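Putative transcription regulator (Lactobacillus plantarum WCFS1, PDB 3COL) probably binds operator DNA as a dimeric transcription regulator of the TetR family, with an N-terminal helix-turn-helix domain and a helical C-terminal domain. Local coordinates at residues Q16-A20 with S60-R64; V93-Y97 with Y180-F186; V158-I163 with M188-M193. All blocks are in the same frame, centred on the assembly; numbering follows the deposited sequence.

Contact 1 (Q16-A20 with S60-R64); sequences QDAVA and SVYAR
Q16 and V61 bring the first helix of the TetR-type DNA-binding domain, helix 11-26, against helix 54-67, the helix that follows the helix-turn-helix and leads on to the C-terminal domain. The short segments cross almost perpendicularly, at -95°, with their axes 9.9 Å apart, and the CA atoms of Q16 and V61 form the closest backbone pair. The packed side is small and apolar. V61 drives its CG2 branch between the Q16 carbonyl oxygen and V19, and V19 CG1 meets V61 CG2 at 3.5 Å, a close approach for two methyls, as the two valine side chains lie alongside each other, pointing opposite ways. V61 CG1 rests on the methyl of A20. V36 and V31 extend this apolar core beyond V19, while V61 also reaches I109 of helix 106-117, so the same residue touches both domains.

Toward solvent the contact becomes polar. Q16, extended beyond CG, donates from NE2 to S60 OG at 2.9 Å, the serine oxygen lying somewhat out of the amide plane. R64 leaves its helix with CG anti to the backbone N (chi1 -169°) and bends at chi3, which carries the guanidinium across to the first helix. There Q16 CB lies over one guanidinium face, 3.4 Å from R64 NH1, and D17 approaches at the edge. With a leucine in place of R64, D17 would probably lose its cationic mate and the water between them one of its anchors. That water donates to D17 OD1 and accepts from R64 NH2, beside the direct salt bridge, in which R64 NH1 meets D17 OD1 at 2.8 Å with an N-H...O angle of 158°.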
loop_
_atom_site.group_PDB
_atom_site.type_symbol
_atom_site.label_atom_id
_atom_site.label_comp_id
_atom_site.label_asym_id
_atom_site.label_seq_id
_atom_site.Cartn_x
_atom_site.Cartn_y
_atom_site.Cartn_z
ATOM N N GLN A 16 21.993 -8.912 -4.174
ATOM C CA GLN A 16 20.828 -8.271 -3.605
ATOM C C GLN A 16 20.237 -7.180 -4.522
ATOM O O GLN A 16 19.023 -7.079 -4.675
ATOM C CB GLN A 16 21.203 -7.661 -2.264
ATOM C CG GLN A 16 21.557 -8.676 -1.190
ATOM C CD GLN A 16 22.055 -7.986 0.074
ATOM O OE1 GLN A 16 22.932 -7.140 0.024
ATOM N NE2 GLN A 16 21.476 -8.332 1.200
ATOM N N ASP A 17 21.099 -6.377 -5.140
ATOM C CA ASP A 17 20.634 -5.364 -6.098
ATOM C C ASP A 17 19.893 -6.013 -7.257
ATOM O O ASP A 17 18.847 -5.519 -7.677
ATOM C CB ASP A 17 21.791 -4.532 -6.623
ATOM C CG ASP A 17 22.302 -3.548 -5.606
ATOM O OD1 ASP A 17 21.664 -3.387 -4.526
ATOM O OD2 ASP A 17 23.330 -2.909 -5.899
ATOM N N ALA A 18 20.434 -7.114 -7.769
ATOM C CA ALA A 18 19.764 -7.884 -8.843
ATOM C C ALA A 18 18.362 -8.429 -8.441
ATOM O O ALA A 18 17.403 -8.287 -9.186
ATOM C CB ALA A 18 20.648 -9.012 -9.278
ATOM N N VAL A 19 18.258 -9.046 -7.259
ATOM C CA VAL A 19 16.965 -9.504 -6.705
ATOM C C VAL A 19 15.987 -8.336 -6.615
ATOM O O VAL A 19 14.827 -8.480 -6.979
ATOM C CB VAL A 19 17.136 -10.169 -5.290
ATOM C CG1 VAL A 19 15.775 -10.539 -4.636
ATOM C CG2 VAL A 19 18.036 -11.421 -5.384
ATOM N N ALA A 20 16.450 -7.183 -6.119
ATOM C CA ALA A 20 15.581 -6.052 -5.894
ATOM C C ALA A 20 15.013 -5.519 -7.224
ATOM O O ALA A 20 13.824 -5.168 -7.302
ATOM C CB ALA A 20 16.311 -4.968 -5.098
ATOM N N SER A 60 16.698 -12.052 2.038
ATOM C CA SER A 60 17.883 -11.190 2.190
ATOM C C SER A 60 17.576 -9.741 1.806
ATOM O O SER A 60 17.917 -8.798 2.535
ATOM C CB SER A 60 19.060 -11.737 1.384
ATOM O OG SER A 60 20.187 -10.871 1.484
ATOM N N VAL A 61 16.907 -9.563 0.677
ATOM C CA VAL A 61 16.469 -8.237 0.263
ATOM C C VAL A 61 15.403 -7.654 1.211
ATOM O O VAL A 61 15.429 -6.452 1.524
ATOM C CB VAL A 61 15.987 -8.219 -1.214
ATOM C CG1 VAL A 61 15.379 -6.858 -1.564
ATOM C CG2 VAL A 61 17.174 -8.590 -2.154
ATOM N N TYR A 62 14.468 -8.483 1.652
ATOM C CA TYR A 62 13.505 -8.029 2.687
ATOM C C TYR A 62 14.228 -7.435 3.915
ATOM O O TYR A 62 13.938 -6.294 4.311
ATOM C CB TYR A 62 12.528 -9.128 3.100
ATOM C CG TYR A 62 11.384 -8.596 3.989
ATOM C CD1 TYR A 62 10.378 -7.813 3.455
ATOM C CD2 TYR A 62 11.356 -8.865 5.363
ATOM C CE1 TYR A 62 9.362 -7.316 4.244
ATOM C CE2 TYR A 62 10.349 -8.368 6.169
ATOM C CZ TYR A 62 9.356 -7.595 5.600
ATOM O OH TYR A 62 8.344 -7.099 6.397
ATOM N N ALA A 63 15.181 -8.187 4.489
ATOM C CA ALA A 63 15.870 -7.757 5.694
ATOM C C ALA A 63 16.750 -6.519 5.441
ATOM O O ALA A 63 16.829 -5.651 6.293
ATOM C CB ALA A 63 16.695 -8.905 6.305
ATOM N N ARG A 64 17.402 -6.449 4.274
ATOM C CA ARG A 64 18.148 -5.263 3.868
ATOM C C ARG A 64 17.292 -3.997 3.842
ATOM O O ARG A 64 17.665 -2.979 4.457
ATOM C CB ARG A 64 18.777 -5.442 2.484
ATOM C CG ARG A 64 19.792 -4.342 2.117
ATOM C CD ARG A 64 20.322 -4.496 0.711
ATOM N NE ARG A 64 19.327 -4.180 -0.309
ATOM C CZ ARG A 64 19.622 -4.068 -1.608
ATOM N NH1 ARG A 64 20.882 -4.247 -2.021
ATOM N NH2 ARG A 64 18.663 -3.776 -2.490
HETATM O O HOH W 1 18.961 -2.241 -4.983
#

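Contact 2 (V93-Y97 with Y180-F186); sequences VQQVY and YTFGDIF
Helix 85-102 and the start of helix 182-193, two elements of the all-helical C-terminal domain, cross steeply where V93 faces F186 and Q94 faces F182. The short axes make an angle of 114° and come within 11.0 Å, a spacing filled largely by aromatic rings. T181 is the N-cap of the second helix and forms a capping box with D184: D184 N donates to T181 OG1, and T181 N returns a bond to D184 OD2, from above the carboxylate plane. This fixes the first turn, from which F182 projects.

The F182 ring, put out from the helix with CG anti to the backbone N (chi1 167°), lies between Q94 on one face and F186 CB on the other, with its edge turned to Y97. Q94 CB makes a CH-pi contact over its face, 3.4 Å from F182 CZ, and the chain then bends at chi2 to stack its amide at a shallow tilt against the ring; Q94 NE2 lies 3.5 Å from F182 CD2. With Y97 the ring forms a T-shaped pair, centroids 5.2 Å apart and planes at 66°. F182 CD1 stands over the Y97 face, and F182 CA adds a CH-pi contact to that ring.

Smaller apolar contacts complete the joint. V93 CG1 touches the F186 ring at CD1, 3.8 Å away. I185 packs on L154 and Y180 on P151 of the second subunit, placing this crossing beside the dimer interface. Within the subunit, Y97 CE1 meets I185 CG1 at 3.9 Å.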
loop_
_atom_site.group_PDB
_atom_site.type_symbol
_atom_site.label_atom_id
_atom_site.label_comp_id
_atom_site.label_asym_id
_atom_site.label_seq_id
_atom_site.Cartn_x
_atom_site.Cartn_y
_atom_site.Cartn_z
ATOM N N VAL A 93 8.073 8.793 12.751
ATOM C CA VAL A 93 7.473 9.051 11.477
ATOM C C VAL A 93 8.391 9.947 10.640
ATOM O O VAL A 93 8.464 9.799 9.431
ATOM C CB VAL A 93 6.059 9.675 11.630
ATOM C CG1 VAL A 93 5.435 9.927 10.251
ATOM C CG2 VAL A 93 5.153 8.733 12.450
ATOM N N GLN A 94 9.085 10.879 11.279
ATOM C CA GLN A 94 9.998 11.735 10.527
ATOM C C GLN A 94 11.170 10.939 9.912
ATOM O O GLN A 94 11.569 11.193 8.768
ATOM C CB GLN A 94 10.482 12.899 11.380
ATOM C CG GLN A 94 11.621 13.681 10.774
ATOM C CD GLN A 94 11.496 15.109 11.123
ATOM O OE1 GLN A 94 11.355 15.468 12.302
ATOM N NE2 GLN A 94 11.500 15.958 10.105
ATOM N N GLN A 95 11.708 9.984 10.662
ATOM C CA GLN A 95 12.706 9.045 10.114
ATOM C C GLN A 95 12.176 8.190 8.931
ATOM O O GLN A 95 12.825 8.095 7.888
ATOM C CB GLN A 95 13.261 8.150 11.238
ATOM C CG GLN A 95 14.375 7.171 10.811
ATOM C CD GLN A 95 15.488 7.819 9.965
ATOM O OE1 GLN A 95 15.898 8.966 10.197
ATOM N NE2 GLN A 95 15.991 7.064 8.985
ATOM N N VAL A 96 11.004 7.581 9.075
ATOM C CA VAL A 96 10.405 6.787 7.948
ATOM C C VAL A 96 10.282 7.674 6.704
ATOM O O VAL A 96 10.630 7.276 5.602
ATOM C CB VAL A 96 9.028 6.161 8.338
ATOM C CG1 VAL A 96 8.384 5.374 7.129
ATOM C CG2 VAL A 96 9.135 5.264 9.547
ATOM N N TYR A 97 9.802 8.893 6.907
ATOM C CA TYR A 97 9.664 9.905 5.858
ATOM C C TYR A 97 10.981 10.221 5.165
ATOM O O TYR A 97 11.072 10.107 3.934
ATOM C CB TYR A 97 9.028 11.169 6.457
ATOM C CG TYR A 97 8.834 12.334 5.528
ATOM C CD1 TYR A 97 7.645 12.493 4.811
ATOM C CD2 TYR A 97 9.841 13.314 5.392
ATOM C CE1 TYR A 97 7.469 13.612 3.939
ATOM C CE2 TYR A 97 9.677 14.435 4.545
ATOM C CZ TYR A 97 8.487 14.571 3.821
ATOM O OH TYR A 97 8.334 15.661 2.967
ATOM N N TYR A 180 5.798 19.851 -0.691
ATOM C CA TYR A 180 5.251 19.682 0.678
ATOM C C TYR A 180 6.355 19.451 1.657
ATOM O O TYR A 180 7.390 18.902 1.303
ATOM C CB TYR A 180 4.279 18.477 0.737
ATOM C CG TYR A 180 3.133 18.680 -0.225
ATOM C CD1 TYR A 180 2.016 19.480 0.131
ATOM C CD2 TYR A 180 3.183 18.111 -1.515
ATOM C CE1 TYR A 180 0.982 19.700 -0.775
ATOM C CE2 TYR A 180 2.148 18.317 -2.426
ATOM C CZ TYR A 180 1.065 19.092 -2.065
ATOM O OH TYR A 180 0.069 19.256 -3.007
ATOM N N THR A 181 6.145 19.867 2.897
ATOM C CA THR A 181 7.134 19.683 3.932
ATOM C C THR A 181 6.741 18.453 4.735
ATOM O O THR A 181 5.634 17.899 4.558
ATOM C CB THR A 181 7.154 20.892 4.870
ATOM O OG1 THR A 181 5.848 21.053 5.430
ATOM C CG2 THR A 181 7.546 22.164 4.104
ATOM N N PHE A 182 7.656 17.990 5.579
ATOM C CA PHE A 182 7.317 16.917 6.480
ATOM C C PHE A 182 6.110 17.369 7.315
ATOM O O PHE A 182 5.239 16.590 7.577
ATOM C CB PHE A 182 8.496 16.570 7.399
ATOM C CG PHE A 182 8.090 15.679 8.569
ATOM C CD1 PHE A 182 7.751 14.349 8.342
ATOM C CD2 PHE A 182 8.035 16.179 9.865
ATOM C CE1 PHE A 182 7.339 13.510 9.404
ATOM C CE2 PHE A 182 7.633 15.333 10.947
ATOM C CZ PHE A 182 7.285 14.001 10.697
ATOM N N GLY A 183 6.096 18.630 7.755
ATOM C CA GLY A 183 5.006 19.148 8.545
ATOM C C GLY A 183 3.666 18.978 7.814
ATOM O O GLY A 183 2.661 18.648 8.429
ATOM N N ASP A 184 3.631 19.266 6.516
ATOM C CA ASP A 184 2.365 19.121 5.757
ATOM C C ASP A 184 1.852 17.656 5.753
ATOM O O ASP A 184 0.657 17.403 5.961
ATOM C CB ASP A 184 2.519 19.566 4.301
ATOM C CG ASP A 184 2.868 21.037 4.164
ATOM O OD1 ASP A 184 2.409 21.853 5.001
ATOM O OD2 ASP A 184 3.607 21.360 3.211
ATOM N N ILE A 185 2.752 16.717 5.466
ATOM C CA ILE A 185 2.391 15.307 5.367
ATOM C C ILE A 185 2.101 14.722 6.753
ATOM O O ILE A 185 1.139 13.952 6.935
ATOM C CB ILE A 185 3.529 14.516 4.678
ATOM C CG1 ILE A 185 3.906 15.125 3.312
ATOM C CG2 ILE A 185 3.190 13.005 4.604
ATOM C CD1 ILE A 185 2.700 15.287 2.321
ATOM N N PHE A 186 2.930 15.084 7.741
ATOM C CA PHE A 186 2.747 14.619 9.124
ATOM C C PHE A 186 1.436 15.134 9.699
ATOM O O PHE A 186 0.862 14.491 10.556
ATOM C CB PHE A 186 3.902 15.071 10.041
ATOM C CG PHE A 186 3.839 14.461 11.444
ATOM C CD1 PHE A 186 3.851 13.069 11.619
ATOM C CD2 PHE A 186 3.769 15.261 12.563
ATOM C CE1 PHE A 186 3.777 12.507 12.890
ATOM C CE2 PHE A 186 3.716 14.708 13.840
ATOM C CZ PHE A 186 3.713 13.341 14.006
HETATM O O HOH W 2 8.216 16.511 0.694
#

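Contact 3 (V158-I163 with M188-M193); sequences VVFSTI and MIWDAM
Consistent with the four-helix bundle by which TetR-family proteins dimerise, this buried helix pair of the C-terminal domain sets I189 of helix 182-193 as a knob in a hole formed by V158, V159, T162 and I163 of helix 152-171. The short segments run nearly antiparallel, at 155°, with axes 9.8 Å apart. In the homodimer both helices also face the second subunit: V158 meets V158 and A192 meets A192 of that subunit, and D191 forms a salt bridge with its K148.

The knob uses all its branches. I189 CG1, anti to the carbonyl carbon (chi1 -66°), passes alongside T162 in the opposite sense and lies 3.7 Å from T162 CG2. Its CD1 continues to I163 CG1 at 4.0 Å, while I189 CG2 turns to V159 CG2, 3.8 Å away. Beyond the knob, V158 divides its methyls: CG2 lies 3.6 Å from A192 CB, whereas CG1 goes to M193 CG. The selenium atoms of the two selenomethionines border the same packing, M193 SE against V159 CG2 and M188 SE against T162 CG2, where each chain bends at chi3.

The side chains meet through apolar groups, and the buried hydroxyl of T162 is satisfied within its own helix. It turns back to the V158 carbonyl, which therefore takes two donors, the backbone N of T162 and its hydroxyl. T162 OG1 lies 2.7 Å from V158 O, tilted 16° from the carbonyl plane.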
loop_
_atom_site.group_PDB
_atom_site.type_symbol
_atom_site.label_atom_id
_atom_site.label_comp_id
_atom_site.label_asym_id
_atom_site.label_seq_id
_atom_site.Cartn_x
_atom_site.Cartn_y
_atom_site.Cartn_z
ATOM N N VAL A 158 -1.276 3.706 8.181
ATOM C CA VAL A 158 -1.409 5.104 7.789
ATOM C C VAL A 158 -0.043 5.809 7.609
ATOM O O VAL A 158 0.136 6.585 6.652
ATOM C CB VAL A 158 -2.386 5.915 8.721
ATOM C CG1 VAL A 158 -1.831 6.085 10.152
ATOM C CG2 VAL A 158 -2.611 7.292 8.133
ATOM N N VAL A 159 0.903 5.530 8.517
ATOM C CA VAL A 159 2.265 6.004 8.421
ATOM C C VAL A 159 2.905 5.543 7.118
ATOM O O VAL A 159 3.417 6.346 6.330
ATOM C CB VAL A 159 3.110 5.495 9.620
ATOM C CG1 VAL A 159 4.665 5.842 9.436
ATOM C CG2 VAL A 159 2.602 6.101 10.888
ATOM N N PHE A 160 2.921 4.247 6.894
ATOM C CA PHE A 160 3.635 3.731 5.748
ATOM C C PHE A 160 2.969 4.012 4.428
ATOM O O PHE A 160 3.652 4.350 3.439
ATOM C CB PHE A 160 3.970 2.237 5.944
ATOM C CG PHE A 160 5.179 2.049 6.804
ATOM C CD1 PHE A 160 6.411 1.786 6.234
ATOM C CD2 PHE A 160 5.100 2.231 8.196
ATOM C CE1 PHE A 160 7.534 1.653 7.037
ATOM C CE2 PHE A 160 6.200 2.112 8.987
ATOM C CZ PHE A 160 7.429 1.834 8.417
ATOM N N SER A 161 1.640 3.878 4.390
ATOM C CA SER A 161 0.900 4.083 3.126
ATOM C C SER A 161 0.961 5.520 2.624
ATOM O O SER A 161 1.181 5.753 1.440
ATOM C CB SER A 161 -0.541 3.611 3.242
ATOM O OG SER A 161 -1.289 4.018 2.116
ATOM N N THR A 162 0.803 6.471 3.539
ATOM C CA THR A 162 0.874 7.921 3.231
ATOM C C THR A 162 2.280 8.318 2.740
ATOM O O THR A 162 2.397 9.008 1.745
ATOM C CB THR A 162 0.497 8.795 4.455
ATOM O OG1 THR A 162 -0.833 8.445 4.875
ATOM C CG2 THR A 162 0.544 10.313 4.148
ATOM N N ILE A 163 3.320 7.871 3.455
ATOM C CA ILE A 163 4.681 8.128 3.032
ATOM C C ILE A 163 4.997 7.429 1.718
ATOM O O ILE A 163 5.665 7.990 0.854
ATOM C CB ILE A 163 5.686 7.770 4.158
ATOM C CG1 ILE A 163 5.531 8.787 5.310
ATOM C CG2 ILE A 163 7.110 7.689 3.612
ATOM C CD1 ILE A 163 6.247 8.373 6.641
HETATM N N MSE A 188 -1.501 15.164 8.218
HETATM C CA MSE A 188 -2.471 14.100 7.872
HETATM C C MSE A 188 -2.255 12.812 8.725
HETATM O O MSE A 188 -3.196 12.271 9.302
HETATM C CB MSE A 188 -2.427 13.773 6.381
HETATM C CG MSE A 188 -3.023 12.363 6.094
HETATM SE SE MSE A 188 -3.154 12.024 4.186
HETATM C CE MSE A 188 -4.793 12.955 3.725
ATOM N N ILE A 189 -1.009 12.347 8.815
ATOM C CA ILE A 189 -0.677 11.106 9.538
ATOM C C ILE A 189 -0.967 11.210 11.029
ATOM O O ILE A 189 -1.548 10.304 11.609
ATOM C CB ILE A 189 0.798 10.720 9.310
ATOM C CG1 ILE A 189 1.041 10.357 7.826
ATOM C CG2 ILE A 189 1.250 9.620 10.296
ATOM C CD1 ILE A 189 2.521 10.279 7.476
ATOM N N TRP A 190 -0.560 12.327 11.637
ATOM C CA TRP A 190 -0.766 12.544 13.075
ATOM C C TRP A 190 -2.238 12.735 13.433
ATOM O O TRP A 190 -2.702 12.189 14.432
ATOM C CB TRP A 190 0.100 13.734 13.616
ATOM C CG TRP A 190 -0.033 13.972 15.141
ATOM C CD1 TRP A 190 -0.431 15.134 15.763
ATOM C CD2 TRP A 190 0.214 13.021 16.209
ATOM N NE1 TRP A 190 -0.435 14.964 17.121
ATOM C CE2 TRP A 190 -0.065 13.682 17.427
ATOM C CE3 TRP A 190 0.611 11.663 16.246
ATOM C CZ2 TRP A 190 0.075 13.048 18.676
ATOM C CZ3 TRP A 190 0.737 11.031 17.472
ATOM C CH2 TRP A 190 0.468 11.716 18.679
ATOM N N ASP A 191 -2.967 13.540 12.658
ATOM C CA ASP A 191 -4.452 13.603 12.803
ATOM C C ASP A 191 -5.114 12.208 12.735
ATOM O O ASP A 191 -6.016 11.888 13.538
ATOM C CB ASP A 191 -5.098 14.516 11.745
ATOM C CG ASP A 191 -4.791 15.986 11.980
ATOM O OD1 ASP A 191 -4.201 16.287 13.029
ATOM O OD2 ASP A 191 -5.132 16.836 11.123
ATOM N N ALA A 192 -4.699 11.415 11.745
ATOM C CA ALA A 192 -5.230 10.029 11.566
ATOM C C ALA A 192 -5.023 9.241 12.855
ATOM O O ALA A 192 -5.945 8.643 13.349
ATOM C CB ALA A 192 -4.519 9.338 10.457
HETATM N N MSE A 193 -3.810 9.282 13.402
HETATM C CA MSE A 193 -3.448 8.505 14.603
HETATM C C MSE A 193 -3.998 9.027 15.945
HETATM O O MSE A 193 -4.351 8.243 16.813
HETATM C CB MSE A 193 -1.909 8.431 14.746
HETATM C CG MSE A 193 -1.156 7.787 13.556
HETATM SE SE MSE A 193 0.751 7.918 13.790
HETATM C CE MSE A 193 1.069 6.499 15.103
#

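How the contacts relate
From the N terminus, contact 1 closes first, bringing helix 54-67 back across helix 11-26 after the intervening helices of the DNA-binding domain. It is complete before either of the others opens; contacts 2 and 3 then cross, their segments alternating along the chain: 93-97, 158-163, 180-186, then 188-193. Both use helix 182-193, its first turn meeting helix 85-102 and its later turns helix 152-171. They touch directly, I163 CD1 lying 3.6 Å from Y97 N and T162 CG2 against I185 CG2, and both border the second subunit. Contact 1 lies on the other side of the chain's centre, its centre about 26 Å from each of theirs.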